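Uncharacterized protein (Treponema denticola ATCC 35404, PDB 6R9N) senses iron and oxygen for bacterial chemotaxis, using a metallo-beta-lactamase-like fold whose di-iron site stabilises a peroxo adduct. Local coordinates at residues G31-R43 with L219-D231. Sequence-based numbering, arbitrary orientation.
Sequences GAVQTMQYLIVDR and LMIAPQHGAIYKD. With FE (Fe (III) ion), chain C.
The backbone O of Q224 is gripped from the 31-43 side by the M36 N-H (N to O 2.8 Å), which comes in above the carbonyl plane, and by a weaker CA-H...O contact from T35. One residue earlier, the O of P223 accepts the hydroxyl of Y38 (OH to O 2.8 Å) and lies at the edge of that ring, in its plane. H225 donates the other way: ND1 gives its N-H to Q34 O at 2.9 Å, nearly straight (167°) and in the ring plane, while NE2 of the same ring binds the iron at 2.2 Å. Q224 OE1 is a second ligand at 2.3 Å; its CG stands anti to the backbone N (chi1 -160°), and a bend at chi2 brings the amide to the metal. T35 runs alongside the Q224 side chain, its CG2 3.7 Å from Q224 NE2, and the same methyl meets the H225 ring obliquely near CE1. The M36 chain, bent at chi2 and chi3, lays its CE on G226 O and beside I228 CD1. Y38 CZ meets A222 CB at 3.6 Å, where strand 38-42 of one sheet faces strand 220-222 of the other across the metallo-beta-lactamase-like sandwich. D84 and D167 also bind this iron. With NE2 on the metal and ND1 held by Q34, the imidazole is fixed in rotation, and the carbonyl of Q34 would probably make it a stronger electron donor to the iron beside the bound peroxide.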
ATOM      1  N   GLY A  31       1.021   7.945 -18.175  1.00 60.42           N
ATOM      2  CA  GLY A  31       1.034   6.494 -18.131  1.00 53.78           C
ATOM      3  C   GLY A  31       0.197   5.857 -17.040  1.00 57.27           C
ATOM      4  O   GLY A  31       0.025   4.639 -17.029  1.00 56.31           O
ATOM      5  N   ALA A  32      -0.344   6.672 -16.137  1.00 53.96           N
ATOM      6  CA  ALA A  32      -0.923   6.161 -14.903  1.00 51.37           C
ATOM      7  C   ALA A  32      -2.425   5.932 -15.029  1.00 49.83           C
ATOM      8  O   ALA A  32      -3.110   6.574 -15.828  1.00 49.16           O
ATOM      9  CB  ALA A  32      -0.649   7.130 -13.750  1.00 50.37           C
ATOM     10  N   VAL A  33      -2.926   4.993 -14.218  1.00 45.88           N
ATOM     11  CA  VAL A  33      -4.365   4.808 -14.051  1.00 47.24           C
ATOM     12  C   VAL A  33      -4.971   6.097 -13.509  1.00 48.90           C
ATOM     13  O   VAL A  33      -4.369   6.741 -12.643  1.00 48.89           O
ATOM     14  CB  VAL A  33      -4.601   3.611 -13.112  1.00 47.79           C
ATOM     15  CG1 VAL A  33      -6.066   3.159 -13.160  1.00 46.04           C
ATOM     16  CG2 VAL A  33      -3.645   2.464 -13.468  1.00 43.10           C
ATOM     17  N   GLN A  34      -6.159   6.505 -13.988  1.00 47.25           N
ATOM     18  CA  GLN A  34      -6.574   7.763 -13.379  1.00 51.14           C
ATOM     19  C   GLN A  34      -7.379   7.411 -12.129  1.00 46.65           C
ATOM     20  O   GLN A  34      -7.751   6.253 -11.885  1.00 43.63           O
ATOM     21  CB  GLN A  34      -7.559   8.677 -14.153  1.00 56.28           C
ATOM     22  CG  GLN A  34      -7.083   9.868 -14.989  1.00 69.99           C
ATOM     23  CD  GLN A  34      -8.050  10.068 -16.190  1.00 80.64           C
ATOM     24  OE1 GLN A  34      -9.102   9.395 -16.253  1.00 85.30           O
ATOM     25  NE2 GLN A  34      -7.626  10.837 -17.192  1.00 81.01           N
ATOM     26  N   THR A  35      -7.682   8.447 -11.354  1.00 43.37           N
ATOM     27  CA  THR A  35      -8.248   8.303 -10.028  1.00 39.38           C
ATOM     28  C   THR A  35      -9.522   9.136  -9.945  1.00 40.31           C
ATOM     29  O   THR A  35      -9.685  10.119 -10.674  1.00 39.96           O
ATOM     30  CB  THR A  35      -7.242   8.738  -8.954  1.00 41.41           C
ATOM     31  OG1 THR A  35      -6.883  10.108  -9.192  1.00 41.84           O
ATOM     32  CG2 THR A  35      -5.988   7.881  -9.005  1.00 36.52           C
ATOM     33  N   MET A  36     -10.446   8.705  -9.087  1.00 36.33           N
ATOM     34  CA  MET A  36     -11.706   9.412  -8.863  1.00 33.33           C
ATOM     35  C   MET A  36     -11.695  10.025  -7.471  1.00 35.77           C
ATOM     36  O   MET A  36     -11.393   9.331  -6.498  1.00 34.72           O
ATOM     37  CB  MET A  36     -12.908   8.477  -9.009  1.00 34.12           C
ATOM     38  CG  MET A  36     -12.922   7.672 -10.319  1.00 32.70           C
ATOM     39  SD  MET A  36     -13.778   8.602 -11.588  1.00 33.39           S
ATOM     40  CE  MET A  36     -15.479   8.291 -11.085  1.00 29.31           C
ATOM     41  N   GLN A  37     -12.026  11.315  -7.375  1.00 34.24           N
ATOM     42  CA  GLN A  37     -12.095  12.039  -6.110  1.00 30.27           C
ATOM     43  C   GLN A  37     -13.537  12.412  -5.818  1.00 30.39           C
ATOM     44  O   GLN A  37     -14.289  12.769  -6.730  1.00 29.49           O
ATOM     45  CB  GLN A  37     -11.256  13.322  -6.137  1.00 33.72           C
ATOM     46  CG  GLN A  37      -9.768  13.110  -6.096  1.00 37.74           C
ATOM     47  CD  GLN A  37      -9.252  12.666  -7.441  1.00 42.62           C
ATOM     48  OE1 GLN A  37      -8.540  11.660  -7.553  1.00 46.74           O
ATOM     49  NE2 GLN A  37      -9.638  13.395  -8.485  1.00 41.76           N
ATOM     50  N   TYR A  38     -13.921  12.348  -4.547  1.00 27.91           N
ATOM     51  CA  TYR A  38     -15.298  12.625  -4.173  1.00 30.94           C
ATOM     52  C   TYR A  38     -15.368  13.661  -3.059  1.00 27.30           C
ATOM     53  O   TYR A  38     -14.426  13.844  -2.285  1.00 27.42           O
ATOM     54  CB  TYR A  38     -16.022  11.347  -3.762  1.00 28.23           C
ATOM     55  CG  TYR A  38     -16.069  10.316  -4.870  1.00 28.13           C
ATOM     56  CD1 TYR A  38     -17.090  10.324  -5.828  1.00 26.23           C
ATOM     57  CD2 TYR A  38     -15.088   9.329  -4.960  1.00 27.39           C
ATOM     58  CE1 TYR A  38     -17.130   9.371  -6.835  1.00 27.38           C
ATOM     59  CE2 TYR A  38     -15.122   8.374  -5.959  1.00 25.37           C
ATOM     60  CZ  TYR A  38     -16.135   8.393  -6.885  1.00 29.74           C
ATOM     61  OH  TYR A  38     -16.138   7.424  -7.858  1.00 29.17           O
ATOM     62  N   LEU A  39     -16.492  14.374  -3.027  1.00 25.92           N
ATOM     63  CA  LEU A  39     -16.747  15.394  -2.022  1.00 25.97           C
ATOM     64  C   LEU A  39     -18.162  15.201  -1.504  1.00 27.99           C
ATOM     65  O   LEU A  39     -19.095  15.003  -2.292  1.00 26.85           O
ATOM     66  CB  LEU A  39     -16.571  16.804  -2.593  1.00 27.61           C
ATOM     67  CG  LEU A  39     -16.940  17.994  -1.700  1.00 25.76           C
ATOM     68  CD1 LEU A  39     -15.927  18.153  -0.580  1.00 25.39           C
ATOM     69  CD2 LEU A  39     -17.018  19.288  -2.527  1.00 27.06           C
ATOM     70  N   ILE A  40     -18.306  15.204  -0.186  1.00 27.59           N
ATOM     71  CA  ILE A  40     -19.601  15.287   0.475  1.00 24.49           C
ATOM     72  C   ILE A  40     -19.712  16.665   1.105  1.00 29.91           C
ATOM     73  O   ILE A  40     -18.772  17.130   1.758  1.00 31.17           O
ATOM     74  CB  ILE A  40     -19.775  14.173   1.514  1.00 29.72           C
ATOM     75  CG1 ILE A  40     -19.819  12.822   0.802  1.00 29.24           C
ATOM     76  CG2 ILE A  40     -21.032  14.405   2.341  1.00 30.13           C
ATOM     77  CD1 ILE A  40     -19.462  11.652   1.688  1.00 34.21           C
ATOM     78  N   VAL A  41     -20.836  17.340   0.862  1.00 30.55           N
ATOM     79  CA  VAL A  41     -21.146  18.626   1.471  1.00 29.15           C
ATOM     80  C   VAL A  41     -22.395  18.428   2.312  1.00 31.01           C
ATOM     81  O   VAL A  41     -23.363  17.816   1.852  1.00 32.81           O
ATOM     82  CB  VAL A  41     -21.363  19.722   0.404  1.00 35.35           C
ATOM     83  CG1 VAL A  41     -21.804  21.042   1.045  1.00 35.64           C
ATOM     84  CG2 VAL A  41     -20.104  19.922  -0.427  1.00 29.68           C
ATOM     85  N   ASP A  42     -22.363  18.920   3.548  1.00 32.52           N
ATOM     86  CA  ASP A  42     -23.444  18.692   4.505  1.00 34.60           C
ATOM     87  C   ASP A  42     -23.578  19.959   5.339  1.00 35.93           C
ATOM     88  O   ASP A  42     -22.647  20.325   6.068  1.00 31.82           O
ATOM     89  CB  ASP A  42     -23.166  17.466   5.386  1.00 30.20           C
ATOM     90  CG  ASP A  42     -24.406  16.958   6.093  1.00 36.53           C
ATOM     91  OD1 ASP A  42     -24.743  17.493   7.176  1.00 38.65           O
ATOM     92  OD2 ASP A  42     -25.050  16.020   5.580  1.00 37.66           O
ATOM     93  N   ARG A  43     -24.724  20.639   5.197  1.00 30.97           N
ATOM     94  CA  ARG A  43     -24.960  21.928   5.846  1.00 35.44           C
ATOM     95  C   ARG A  43     -23.755  22.849   5.681  1.00 36.27           C
ATOM     96  O   ARG A  43     -23.288  23.480   6.630  1.00 38.03           O
ATOM     97  CB  ARG A  43     -25.310  21.741   7.323  1.00 36.52           C
ATOM     98  CG  ARG A  43     -26.653  21.054   7.565  1.00 38.77           C
ATOM     99  CD  ARG A  43     -27.824  22.039   7.628  1.00 44.44           C
ATOM    100  NE  ARG A  43     -27.729  22.955   8.767  0.70 44.46           N
ATOM    101  NH1 ARG A  43     -27.950  23.561  10.977  0.88 49.83           N
ATOM    102  NH2 ARG A  43     -28.568  21.459  10.316  1.00 45.91           N
ATOM    103  N   LEU A 219     -27.424   2.203  -3.124  1.00 35.20           N
ATOM    104  CA  LEU A 219     -27.924   2.494  -4.455  1.00 29.99           C
ATOM    105  C   LEU A 219     -26.812   2.728  -5.465  1.00 31.83           C
ATOM    106  O   LEU A 219     -27.044   2.561  -6.666  1.00 34.30           O
ATOM    107  CB  LEU A 219     -28.843   3.715  -4.398  1.00 32.93           C
ATOM    108  CG  LEU A 219     -30.089   3.461  -3.540  1.00 38.23           C
ATOM    109  CD1 LEU A 219     -30.862   4.742  -3.276  1.00 35.34           C
ATOM    110  CD2 LEU A 219     -30.979   2.418  -4.217  1.00 34.44           C
ATOM    111  N   MET A 220     -25.613   3.091  -5.012  1.00 29.48           N
ATOM    112  CA  MET A 220     -24.462   3.268  -5.891  1.00 30.23           C
ATOM    113  C   MET A 220     -23.218   2.703  -5.224  1.00 30.84           C
ATOM    114  O   MET A 220     -23.078   2.746  -3.996  1.00 25.47           O
ATOM    115  CB  MET A 220     -24.155   4.741  -6.213  1.00 24.60           C
ATOM    116  CG  MET A 220     -25.125   5.461  -7.100  1.00 35.01           C
ATOM    117  SD  MET A 220     -24.503   7.115  -7.489  1.00 30.77           S
ATOM    118  CE  MET A 220     -26.019   7.817  -8.140  1.00 36.20           C
ATOM    119  N   ILE A 221     -22.290   2.233  -6.054  1.00 26.56           N
ATOM    120  CA  ILE A 221     -20.942   1.901  -5.624  1.00 23.16           C
ATOM    121  C   ILE A 221     -19.983   2.755  -6.445  1.00 26.30           C
ATOM    122  O   ILE A 221     -19.891   2.592  -7.669  1.00 26.03           O
ATOM    123  CB  ILE A 221     -20.645   0.399  -5.782  1.00 25.63           C
ATOM    124  CG1 ILE A 221     -21.521  -0.404  -4.811  1.00 26.56           C
ATOM    125  CG2 ILE A 221     -19.155   0.114  -5.551  1.00 26.62           C
ATOM    126  CD1 ILE A 221     -21.384  -1.921  -4.906  1.00 31.30           C
ATOM    127  N   ALA A 222     -19.268   3.664  -5.770  1.00 26.72           N
ATOM    128  CA  ALA A 222     -18.394   4.623  -6.438  1.00 26.66           C
ATOM    129  C   ALA A 222     -16.945   4.307  -6.110  1.00 25.40           C
ATOM    130  O   ALA A 222     -16.490   4.606  -4.997  1.00 22.50           O
ATOM    131  CB  ALA A 222     -18.733   6.053  -6.018  1.00 25.90           C
ATOM    132  N   PRO A 223     -16.186   3.741  -7.036  1.00 27.38           N
ATOM    133  CA  PRO A 223     -14.817   3.325  -6.740  1.00 24.03           C
ATOM    134  C   PRO A 223     -13.813   4.461  -6.909  1.00 28.42           C
ATOM    135  O   PRO A 223     -14.112   5.537  -7.433  1.00 26.44           O
ATOM    136  CB  PRO A 223     -14.569   2.206  -7.768  1.00 23.63           C
ATOM    137  CG  PRO A 223     -15.398   2.624  -8.968  1.00 29.28           C
ATOM    138  CD  PRO A 223     -16.594   3.416  -8.419  1.00 26.44           C
ATOM    139  N   GLN A 224     -12.600   4.191  -6.445  1.00 25.73           N
ATOM    140  CA  GLN A 224     -11.500   5.132  -6.555  1.00 28.61           C
ATOM    141  C   GLN A 224     -10.930   5.195  -7.972  1.00 31.02           C
ATOM    142  O   GLN A 224     -10.132   6.093  -8.258  1.00 33.01           O
ATOM    143  CB  GLN A 224     -10.422   4.740  -5.527  1.00 33.41           C
ATOM    144  CG  GLN A 224      -9.447   5.828  -5.151  1.00 34.44           C
ATOM    145  CD  GLN A 224      -8.019   5.392  -5.380  1.00 37.87           C
ATOM    146  OE1 GLN A 224      -7.653   4.236  -5.099  1.00 36.48           O
ATOM    147  NE2 GLN A 224      -7.192   6.311  -5.890  1.00 36.57           N
ATOM    148  N   HIS A 225     -11.315   4.269  -8.858  1.00 30.31           N
ATOM    149  CA  HIS A 225     -10.932   4.297 -10.270  1.00 32.38           C
ATOM    150  C   HIS A 225     -12.106   3.847 -11.130  1.00 30.37           C
ATOM    151  O   HIS A 225     -12.702   2.800 -10.865  1.00 28.37           O
ATOM    152  CB  HIS A 225      -9.737   3.374 -10.580  1.00 31.21           C
ATOM    153  CG  HIS A 225      -8.615   3.456  -9.592  1.00 34.17           C
ATOM    154  ND1 HIS A 225      -7.589   4.371  -9.707  1.00 32.91           N
ATOM    155  CD2 HIS A 225      -8.336   2.715  -8.491  1.00 29.47           C
ATOM    156  CE1 HIS A 225      -6.736   4.201  -8.715  1.00 29.52           C
ATOM    157  NE2 HIS A 225      -7.174   3.211  -7.956  1.00 32.77           N
ATOM    158  N   GLY A 226     -12.426   4.622 -12.166  1.00 30.00           N
ATOM    159  CA  GLY A 226     -13.389   4.187 -13.158  1.00 28.35           C
ATOM    160  C   GLY A 226     -14.809   4.547 -12.800  1.00 30.61           C
ATOM    161  O   GLY A 226     -15.101   5.131 -11.755  1.00 29.61           O
ATOM    162  N   ALA A 227     -15.717   4.152 -13.690  1.00 31.84           N
ATOM    163  CA  ALA A 227     -17.093   4.613 -13.623  1.00 29.73           C
ATOM    164  C   ALA A 227     -17.834   3.982 -12.445  1.00 28.85           C
ATOM    165  O   ALA A 227     -17.431   2.954 -11.889  1.00 28.88           O
ATOM    166  CB  ALA A 227     -17.828   4.317 -14.929  1.00 30.24           C
ATOM    167  N   ILE A 228     -18.950   4.614 -12.096  1.00 28.19           N
ATOM    168  CA  ILE A 228     -19.744   4.329 -10.901  1.00 28.99           C
ATOM    169  C   ILE A 228     -20.828   3.313 -11.235  1.00 29.43           C
ATOM    170  O   ILE A 228     -21.444   3.377 -12.304  1.00 32.78           O
ATOM    171  CB  ILE A 228     -20.357   5.643 -10.357  1.00 25.60           C
ATOM    172  CG1 ILE A 228     -19.256   6.563  -9.825  1.00 23.81           C
ATOM    173  CG2 ILE A 228     -21.430   5.362  -9.280  1.00 27.78           C
ATOM    174  CD1 ILE A 228     -19.539   8.041  -9.987  1.00 29.45           C
ATOM    175  N   TYR A 229     -21.077   2.378 -10.315  1.00 28.86           N
ATOM    176  CA  TYR A 229     -22.162   1.410 -10.456  1.00 27.14           C
ATOM    177  C   TYR A 229     -23.424   1.956  -9.805  1.00 29.37           C
ATOM    178  O   TYR A 229     -23.390   2.387  -8.647  1.00 31.62           O
ATOM    179  CB  TYR A 229     -21.778   0.071  -9.803  1.00 27.77           C
ATOM    180  CG  TYR A 229     -20.433  -0.468 -10.253  1.00 25.85           C
ATOM    181  CD1 TYR A 229     -19.246  -0.021  -9.675  1.00 25.75           C
ATOM    182  CD2 TYR A 229     -20.350  -1.422 -11.251  1.00 24.21           C
ATOM    183  CE1 TYR A 229     -18.016  -0.510 -10.089  1.00 23.66           C
ATOM    184  CE2 TYR A 229     -19.128  -1.917 -11.671  1.00 24.18           C
ATOM    185  CZ  TYR A 229     -17.962  -1.451 -11.090  1.00 24.48           C
ATOM    186  OH  TYR A 229     -16.741  -1.922 -11.522  1.00 26.32           O
ATOM    187  N   LYS A 230     -24.529   1.973 -10.548  1.00 31.47           N
ATOM    188  CA  LYS A 230     -25.803   2.375  -9.968  1.00 33.21           C
ATOM    189  C   LYS A 230     -26.892   1.411 -10.417  1.00 35.79           C
ATOM    190  O   LYS A 230     -26.745   0.696 -11.413  1.00 34.85           O
ATOM    191  CB  LYS A 230     -26.159   3.838 -10.280  1.00 34.34           C
ATOM    192  CG  LYS A 230     -26.652   4.118 -11.680  1.00 40.65           C
ATOM    193  CD  LYS A 230     -27.226   5.542 -11.756  1.00 40.86           C
ATOM    194  CE  LYS A 230     -27.327   6.056 -13.198  1.00 42.95           C
ATOM    195  NZ  LYS A 230     -28.238   5.267 -14.073  1.00 47.19           N
ATOM    196  N   ASP A 231     -27.948   1.338  -9.605  1.00 37.08           N
ATOM    197  CA  ASP A 231     -29.177   0.567  -9.878  1.00 40.01           C
ATOM    198  C   ASP A 231     -28.813  -0.900 -10.090  1.00 38.18           C
ATOM    199  O   ASP A 231     -28.083  -1.470  -9.266  1.00 38.15           O
ATOM    200  CB  ASP A 231     -29.906   1.223 -11.045  1.00 46.15           C
ATOM    201  CG  ASP A 231     -30.329   2.640 -10.744  1.00 50.31           C
ATOM    202  OD1 ASP A 231     -30.540   2.964  -9.556  1.00 54.00           O
ATOM    203  OD2 ASP A 231     -30.432   3.433 -11.703  1.00 51.58           O
TER
HETATM  204 FE    FE C 301      -6.159   2.738  -6.038  1.00 28.08          FE
HETATM  205  O   HOH W   1      -8.444   9.463  -5.520  1.00 42.30           O